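Side-chain contacts in cadherin-5 (Gallus gallus, PDB 3PPE), which mediates calcium-dependent, homophilic adhesion between endothelial cells and couples actin fibres to their junctions, its two outermost extracellular cadherin domains being present here: residues Gly53-Phe58 with Ser88-Lys93; Leu24-Gly29 with Ala73-Arg78. All coordinates share one frame; numbering follows the deposited sequence.

Interaction 1 (Gly53-Phe58 with Ser88-Lys93); sequences GDIYAF and SKFIIK
Ile55 sends CG1 to the side of its backbone N (chi1 -63°) and carries on extended to CD1, while Phe90 holds its ring between its own N and carbonyl carbon (chi1 69°); the facing strands send these side chains toward each other inside the first cadherin domain, a Greek-key beta-sandwich. The example illustrates how a sandwich closes: strand 54-57 belongs to one sheet, strand 82-95 to the other, and between these two segments the meeting groups are all apolar. Across the pair, Ile55 CD1 sits 3.7 Å from Phe90 CZ and 4.1 Å from Phe90 CE2, approaching the ring obliquely. The second branch, Ile55 CG2, is anti to the backbone N and looks to the next inward residue of the facing strand, lying more loosely 4.4 Å from Ile92 CD1. The CA atoms of Ile55 and Ile92 are 10.0 Å apart, a separation expected of facing sheets and bridged by side chains. Met7 and Leu24 pack on Ile55, Val21 on Ile92, and Leu71 and Ala73 on Phe90, whose ring also meets that of Trp4 of the second subunit. At the edge of the Phe90 ring, and in its plane, lies the carbonyl oxygen Ser88 O, 3.7 Å from Phe90 CD1.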
ATOM      1  N   GLY A  53      -0.853  -0.554  13.687  1.00 23.63           N
ATOM      2  CA  GLY A  53      -2.048  -1.104  13.074  1.00 20.72           C
ATOM      3  C   GLY A  53      -1.797  -1.614  11.669  1.00 18.60           C
ATOM      4  O   GLY A  53      -2.731  -1.977  10.954  1.00 16.86           O
ATOM      5  N   ASP A  54      -0.529  -1.642  11.273  1.00 16.80           N
ATOM      6  CA  ASP A  54      -0.146  -2.112   9.926  1.00 16.44           C
ATOM      7  C   ASP A  54      -0.323  -3.618   9.803  1.00 15.33           C
ATOM      8  O   ASP A  54       0.015  -4.370  10.728  1.00 15.25           O
ATOM      9  CB  ASP A  54       1.306  -1.751   9.583  1.00 16.57           C
ATOM     10  CG  ASP A  54       1.511  -0.269   9.368  1.00 19.30           C
ATOM     11  OD1 ASP A  54       2.038   0.336  10.297  1.00 23.74           O
ATOM     12  OD2 ASP A  54       1.146   0.313   8.311  1.00 22.09           O
ATOM     13  N   ILE A  55      -0.890  -4.028   8.676  1.00 13.43           N
ATOM     14  CA  ILE A  55      -1.135  -5.425   8.362  1.00 12.57           C
ATOM     15  C   ILE A  55      -0.246  -5.754   7.196  1.00 12.06           C
ATOM     16  O   ILE A  55      -0.109  -4.952   6.260  1.00 11.18           O
ATOM     17  CB  ILE A  55      -2.626  -5.688   8.008  1.00 12.64           C
ATOM     18  CG1 ILE A  55      -3.496  -5.382   9.235  1.00 13.13           C
ATOM     19  CG2 ILE A  55      -2.835  -7.154   7.515  1.00 11.24           C
ATOM     20  CD1 ILE A  55      -4.972  -5.702   9.023  1.00 14.19           C
ATOM     21  N   TYR A  56       0.420  -6.893   7.309  1.00 12.23           N
ATOM     22  CA  TYR A  56       1.286  -7.416   6.263  1.00 13.19           C
ATOM     23  C   TYR A  56       0.806  -8.779   5.836  1.00 12.44           C
ATOM     24  O   TYR A  56       0.185  -9.483   6.633  1.00 12.84           O
ATOM     25  CB  TYR A  56       2.728  -7.514   6.773  1.00 14.30           C
ATOM     26  CG  TYR A  56       3.475  -6.206   6.714  1.00 15.18           C
ATOM     27  CD1 TYR A  56       3.298  -5.241   7.689  1.00 17.48           C
ATOM     28  CD2 TYR A  56       4.391  -5.954   5.703  1.00 15.93           C
ATOM     29  CE1 TYR A  56       3.985  -4.036   7.639  1.00 18.34           C
ATOM     30  CE2 TYR A  56       5.089  -4.759   5.650  1.00 16.19           C
ATOM     31  CZ  TYR A  56       4.873  -3.806   6.601  1.00 17.88           C
ATOM     32  OH  TYR A  56       5.588  -2.620   6.543  1.00 20.77           O
ATOM     33  N   ALA A  57       1.102  -9.139   4.588  1.00 11.33           N
ATOM     34  CA  ALA A  57       0.825 -10.466   4.049  1.00 11.30           C
ATOM     35  C   ALA A  57       2.110 -11.288   4.033  1.00 11.39           C
ATOM     36  O   ALA A  57       3.163 -10.799   3.610  1.00 10.37           O
ATOM     37  CB  ALA A  57       0.269 -10.353   2.581  1.00 11.69           C
ATOM     38  N   PHE A  58       1.987 -12.555   4.427  1.00 12.53           N
ATOM     39  CA  PHE A  58       3.145 -13.447   4.618  1.00 14.27           C
ATOM     40  C   PHE A  58       3.189 -14.606   3.616  1.00 15.34           C
ATOM     41  O   PHE A  58       3.995 -15.525   3.749  1.00 14.82           O
ATOM     42  CB  PHE A  58       3.217 -13.940   6.072  1.00 12.38           C
ATOM     43  CG  PHE A  58       3.714 -12.889   7.011  1.00 14.44           C
ATOM     44  CD1 PHE A  58       2.890 -11.833   7.387  1.00 13.07           C
ATOM     45  CD2 PHE A  58       5.019 -12.910   7.481  1.00 12.50           C
ATOM     46  CE1 PHE A  58       3.357 -10.830   8.229  1.00 15.41           C
ATOM     47  CE2 PHE A  58       5.479 -11.907   8.334  1.00 15.84           C
ATOM     48  CZ  PHE A  58       4.647 -10.870   8.704  1.00 14.09           C
ATOM     49  N   SER A  88     -14.556  -4.118  14.278  1.00 14.99           N
ATOM     50  CA  SER A  88     -14.847  -3.441  13.010  1.00 15.74           C
ATOM     51  C   SER A  88     -14.551  -4.406  11.865  1.00 14.99           C
ATOM     52  O   SER A  88     -13.409  -4.823  11.681  1.00 13.04           O
ATOM     53  CB  SER A  88     -14.003  -2.168  12.880  1.00 15.67           C
ATOM     54  OG  SER A  88     -14.267  -1.516  11.662  1.00 19.82           O
ATOM     55  N   LYS A  89     -15.598  -4.802  11.143  1.00 14.78           N
ATOM     56  CA  LYS A  89     -15.444  -5.637   9.951  1.00 16.55           C
ATOM     57  C   LYS A  89     -14.825  -4.878   8.771  1.00 14.22           C
ATOM     58  O   LYS A  89     -15.168  -3.738   8.492  1.00 12.96           O
ATOM     59  CB  LYS A  89     -16.812  -6.179   9.498  1.00 17.00           C
ATOM     60  CG  LYS A  89     -17.483  -7.178  10.438  1.00 20.48           C
ATOM     61  CD  LYS A  89     -18.761  -7.762   9.761  1.00 21.38           C
ATOM     62  CE  LYS A  89     -20.058  -7.044  10.165  1.00 32.29           C
ATOM     63  NZ  LYS A  89     -20.946  -7.819  11.152  1.00 34.78           N
ATOM     64  N   PHE A  90     -13.961  -5.561   8.020  1.00 14.05           N
ATOM     65  CA  PHE A  90     -13.354  -4.971   6.846  1.00 12.85           C
ATOM     66  C   PHE A  90     -13.013  -6.073   5.860  1.00 13.82           C
ATOM     67  O   PHE A  90     -13.028  -7.272   6.199  1.00 13.59           O
ATOM     68  CB  PHE A  90     -12.138  -4.071   7.210  1.00 12.99           C
ATOM     69  CG  PHE A  90     -10.917  -4.817   7.736  1.00 12.79           C
ATOM     70  CD1 PHE A  90     -10.853  -5.252   9.060  1.00 12.17           C
ATOM     71  CD2 PHE A  90      -9.829  -5.047   6.898  1.00 12.24           C
ATOM     72  CE1 PHE A  90      -9.727  -5.937   9.549  1.00 10.58           C
ATOM     73  CE2 PHE A  90      -8.702  -5.716   7.353  1.00 11.81           C
ATOM     74  CZ  PHE A  90      -8.642  -6.185   8.681  1.00 10.58           C
ATOM     75  N   ILE A  91     -12.704  -5.675   4.634  1.00 13.03           N
ATOM     76  CA  ILE A  91     -12.323  -6.654   3.619  1.00 12.62           C
ATOM     77  C   ILE A  91     -10.951  -6.285   3.085  1.00 11.51           C
ATOM     78  O   ILE A  91     -10.676  -5.120   2.809  1.00 11.28           O
ATOM     79  CB  ILE A  91     -13.401  -6.744   2.486  1.00 11.72           C
ATOM     80  CG1 ILE A  91     -14.676  -7.404   3.053  1.00 14.01           C
ATOM     81  CG2 ILE A  91     -12.851  -7.488   1.248  1.00  9.44           C
ATOM     82  CD1 ILE A  91     -15.996  -7.322   2.149  1.00 14.72           C
ATOM     83  N   ILE A  92     -10.082  -7.287   3.005  1.00 11.21           N
ATOM     84  CA  ILE A  92      -8.828  -7.160   2.288  1.00 10.49           C
ATOM     85  C   ILE A  92      -9.119  -7.681   0.865  1.00 11.32           C
ATOM     86  O   ILE A  92      -9.429  -8.857   0.686  1.00 10.46           O
ATOM     87  CB  ILE A  92      -7.674  -7.986   2.963  1.00 10.29           C
ATOM     88  CG1 ILE A  92      -7.302  -7.413   4.364  1.00  6.94           C
ATOM     89  CG2 ILE A  92      -6.441  -7.934   2.040  1.00  7.58           C
ATOM     90  CD1 ILE A  92      -6.333  -8.325   5.155  1.00 10.08           C
ATOM     91  N   LYS A  93      -9.021  -6.796  -0.121  1.00 13.15           N
ATOM     92  CA  LYS A  93      -9.295  -7.117  -1.547  1.00 14.11           C
ATOM     93  C   LYS A  93      -7.984  -7.430  -2.230  1.00 13.56           C
ATOM     94  O   LYS A  93      -7.026  -6.695  -2.046  1.00 12.73           O
ATOM     95  CB  LYS A  93      -9.886  -5.882  -2.233  1.00 14.81           C
ATOM     96  CG  LYS A  93     -11.294  -5.541  -1.770  1.00 19.46           C
ATOM     97  CD  LYS A  93     -12.344  -6.162  -2.697  1.00 23.61           C
ATOM     98  CE  LYS A  93     -13.777  -5.928  -2.174  1.00 25.53           C
ATOM     99  NZ  LYS A  93     -14.756  -6.687  -3.016  1.00 28.61           N
TER

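Interaction 2 (Leu24-Gly29 with Ala73-Arg78); sequences LTSSVG and AHIIDR
Leu24, Ser26 and Val28 meet Ala73 and Ile75 with no ring or other flat side-chain group between them; rings come in from around the contact, Tyr35 and Phe90 of the same chain packing on Leu24, and Trp2 and Trp4 of the second subunit, the former on Ser26 and Ala73, the latter on Leu24. This is one flank of the first cadherin beta-sandwich, where the loop after strand 19-23 runs beside strand 68-77, their touching parts 30° apart in direction, and it is consistent with a domain-swapped dimer using a domain's own packing as the wall of a docking site. Both methyls of Leu24 face Ala73 CB, CD2 at 3.7 Å and CD1 at 3.8 Å. Further along, Ile75 stretches toward the loop: CG1 stands anti to the backbone N (chi1 -171°) and the chain stays extended, which delivers CD1 to the loop. There Ile75 CD1 rests 3.7 Å from Ser26 CB, with the hydroxyl close by. That hydroxyl, Ser26 OG, accepts a nearly straight hydrogen bond from Val28 N (164°), forming an ST turn, and is also hydrogen-bonded to Glu85 OE2, so the polar tip is gripped twice beside an apolar neighbour. With an alanine here the hydroxyl is gone, which would probably leave Val28 N and Glu85 OE2 without the partner they share at Ser26 and the turn freer to shift Val28 against Ile75. Val28 and Ile75 run alongside each other, pointing opposite ways, and their meeting is tight: Val28 CG2 lies 3.4 Å from Ile75 CD1.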
ATOM      1  N   LEU A  24      -4.722  -0.321  10.031  1.00 14.13           N
ATOM      2  CA  LEU A  24      -5.876  -0.064  10.875  1.00 14.92           C
ATOM      3  C   LEU A  24      -5.673   1.200  11.678  1.00 16.02           C
ATOM      4  O   LEU A  24      -4.557   1.473  12.094  1.00 15.83           O
ATOM      5  CB  LEU A  24      -6.068  -1.230  11.859  1.00 13.93           C
ATOM      6  CG  LEU A  24      -6.427  -2.599  11.252  1.00 13.93           C
ATOM      7  CD1 LEU A  24      -6.357  -3.643  12.389  1.00 12.94           C
ATOM      8  CD2 LEU A  24      -7.830  -2.509  10.646  1.00 12.41           C
ATOM      9  N   THR A  25      -6.750   1.950  11.918  1.00 17.34           N
ATOM     10  CA  THR A  25      -6.685   3.086  12.850  1.00 18.55           C
ATOM     11  C   THR A  25      -7.916   3.152  13.755  1.00 18.57           C
ATOM     12  O   THR A  25      -9.024   3.284  13.273  1.00 18.95           O
ATOM     13  CB  THR A  25      -6.516   4.443  12.119  1.00 19.57           C
ATOM     14  OG1 THR A  25      -5.381   4.398  11.246  1.00 18.67           O
ATOM     15  CG2 THR A  25      -6.318   5.599  13.138  1.00 19.05           C
ATOM     16  N   SER A  26      -7.698   3.052  15.066  1.00 19.96           N
ATOM     17  CA  SER A  26      -8.711   3.382  16.078  1.00 20.69           C
ATOM     18  C   SER A  26      -8.305   4.678  16.727  1.00 22.62           C
ATOM     19  O   SER A  26      -7.127   4.907  16.934  1.00 22.58           O
ATOM     20  CB  SER A  26      -8.743   2.335  17.183  1.00 20.53           C
ATOM     21  OG  SER A  26      -9.330   2.872  18.370  1.00 19.78           O
ATOM     22  N   SER A  27      -9.281   5.521  17.045  1.00 23.87           N
ATOM     23  CA  SER A  27      -9.004   6.795  17.720  0.50 25.18           C
ATOM     24  C   SER A  27      -8.670   6.660  19.198  1.00 26.82           C
ATOM     25  O   SER A  27      -8.421   7.765  19.680  1.00 27.53           O
ATOM     26  CB  SER A  27     -10.175   7.743  17.492  0.50 24.45           C
ATOM     27  OG  SER A  27     -11.279   7.352  18.285  0.50 22.41           O
ATOM     28  N   VAL A  28      -8.751   5.554  19.929  1.00 28.75           N
ATOM     29  CA  VAL A  28      -8.339   5.528  21.328  1.00 32.38           C
ATOM     30  C   VAL A  28      -6.837   5.752  21.464  1.00 34.56           C
ATOM     31  O   VAL A  28      -6.080   5.548  20.515  1.00 36.46           O
ATOM     32  CB  VAL A  28      -8.713   4.195  22.002  1.00 32.85           C
ATOM     33  CG1 VAL A  28     -10.094   3.742  21.553  1.00 31.39           C
ATOM     34  CG2 VAL A  28      -7.669   3.133  21.692  1.00 32.03           C
ATOM     35  N   GLY A  29      -6.411   6.172  22.652  1.00 36.37           N
ATOM     36  CA  GLY A  29      -5.076   6.709  22.837  1.00 38.55           C
ATOM     37  C   GLY A  29      -4.511   6.189  24.144  1.00 38.43           C
ATOM     38  O   GLY A  29      -3.471   6.654  24.611  1.00 39.44           O
ATOM     39  N   ALA A  73     -11.466  -6.300  12.982  1.00 12.38           N
ATOM     40  CA  ALA A  73     -10.442  -5.651  13.764  1.00 12.77           C
ATOM     41  C   ALA A  73     -10.931  -5.362  15.188  1.00 12.71           C
ATOM     42  O   ALA A  73     -12.099  -5.055  15.403  1.00 11.69           O
ATOM     43  CB  ALA A  73      -9.992  -4.361  13.051  1.00 12.16           C
ATOM     44  N   HIS A  74     -10.021  -5.465  16.153  1.00 12.49           N
ATOM     45  CA  HIS A  74     -10.281  -4.990  17.507  1.00 13.10           C
ATOM     46  C   HIS A  74      -9.167  -4.068  17.993  1.00 14.10           C
ATOM     47  O   HIS A  74      -8.207  -3.805  17.269  1.00 14.70           O
ATOM     48  CB  HIS A  74     -10.443  -6.170  18.467  1.00 13.35           C
ATOM     49  CG  HIS A  74     -11.230  -7.310  17.896  1.00 10.46           C
ATOM     50  ND1 HIS A  74     -12.403  -7.761  18.462  1.00 11.59           N
ATOM     51  CD2 HIS A  74     -11.012  -8.090  16.810  1.00 13.54           C
ATOM     52  CE1 HIS A  74     -12.873  -8.770  17.750  1.00 12.16           C
ATOM     53  NE2 HIS A  74     -12.048  -8.989  16.743  1.00 12.15           N
ATOM     54  N   ILE A  75      -9.304  -3.580  19.221  1.00 13.76           N
ATOM     55  CA  ILE A  75      -8.198  -2.931  19.914  1.00 15.34           C
ATOM     56  C   ILE A  75      -8.279  -3.162  21.419  1.00 15.48           C
ATOM     57  O   ILE A  75      -9.267  -2.805  22.060  1.00 15.01           O
ATOM     58  CB  ILE A  75      -8.170  -1.415  19.638  1.00 16.24           C
ATOM     59  CG1 ILE A  75      -6.888  -0.795  20.197  1.00 19.84           C
ATOM     60  CG2 ILE A  75      -9.396  -0.743  20.234  1.00 17.95           C
ATOM     61  CD1 ILE A  75      -6.631   0.616  19.715  1.00 18.32           C
ATOM     62  N   ILE A  76      -7.232  -3.761  21.978  1.00 15.88           N
ATOM     63  CA  ILE A  76      -7.329  -4.420  23.275  1.00 16.75           C
ATOM     64  C   ILE A  76      -6.320  -3.842  24.264  1.00 17.56           C
ATOM     65  O   ILE A  76      -5.150  -3.654  23.931  1.00 16.61           O
ATOM     66  CB  ILE A  76      -7.104  -5.938  23.156  1.00 16.56           C
ATOM     67  CG1 ILE A  76      -8.108  -6.551  22.178  1.00 15.70           C
ATOM     68  CG2 ILE A  76      -7.209  -6.601  24.521  1.00 17.91           C
ATOM     69  CD1 ILE A  76      -9.553  -6.332  22.571  1.00 16.98           C
ATOM     70  N   ASP A  77      -6.782  -3.563  25.478  1.00 17.78           N
ATOM     71  CA  ASP A  77      -5.888  -3.225  26.578  1.00 19.70           C
ATOM     72  C   ASP A  77      -5.111  -4.447  27.053  1.00 21.01           C
ATOM     73  O   ASP A  77      -5.677  -5.360  27.655  1.00 20.56           O
ATOM     74  CB  ASP A  77      -6.676  -2.618  27.741  1.00 19.95           C
ATOM     75  CG  ASP A  77      -5.790  -1.869  28.718  1.00 19.01           C
ATOM     76  OD1 ASP A  77      -6.228  -0.820  29.236  1.00 24.48           O
ATOM     77  OD2 ASP A  77      -4.657  -2.331  28.968  1.00 18.42           O
ATOM     78  N   ARG A  78      -3.810  -4.458  26.780  1.00 22.59           N
ATOM     79  CA  ARG A  78      -2.987  -5.637  27.018  1.00 26.18           C
ATOM     80  C   ARG A  78      -2.667  -5.797  28.502  1.00 25.76           C
ATOM     81  O   ARG A  78      -2.122  -6.817  28.922  1.00 26.54           O
ATOM     82  CB  ARG A  78      -1.692  -5.560  26.207  1.00 25.07           C
ATOM     83  CG  ARG A  78      -0.778  -4.413  26.605  1.00 28.89           C
ATOM     84  CD  ARG A  78       0.211  -4.085  25.498  1.00 29.84           C
ATOM     85  NE  ARG A  78       1.577  -4.453  25.858  1.00 36.39           N
ATOM     86  CZ  ARG A  78       2.053  -5.693  25.812  1.00 39.79           C
ATOM     87  NH1 ARG A  78       1.273  -6.691  25.420  1.00 42.94           N
ATOM     88  NH2 ARG A  78       3.311  -5.936  26.158  1.00 41.33           N
TER

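Overall arrangement
The two contacts, whose centres are 14 Å apart, lie in the same first cadherin domain, with their segments alternating along the chain in the order 24-29, 53-58, 73-78, 88-93. They are directly joined: Gly53 O and Leu24 N probably share a hydrogen bond, as do Ser88 O and Ala73 N, and strands 68-77 and 82-95 are antiparallel neighbours in one sheet. Interaction 1 spans the two sheets, with the Ile92 side chain about 10 Å from that of calcium-binding Glu11; interaction 2 lies farther from the chain's centre. Through Phe90, which touches both Leu24 and Ala73, the first contact adjoins the second, on the side that receives the second subunit's tryptophans.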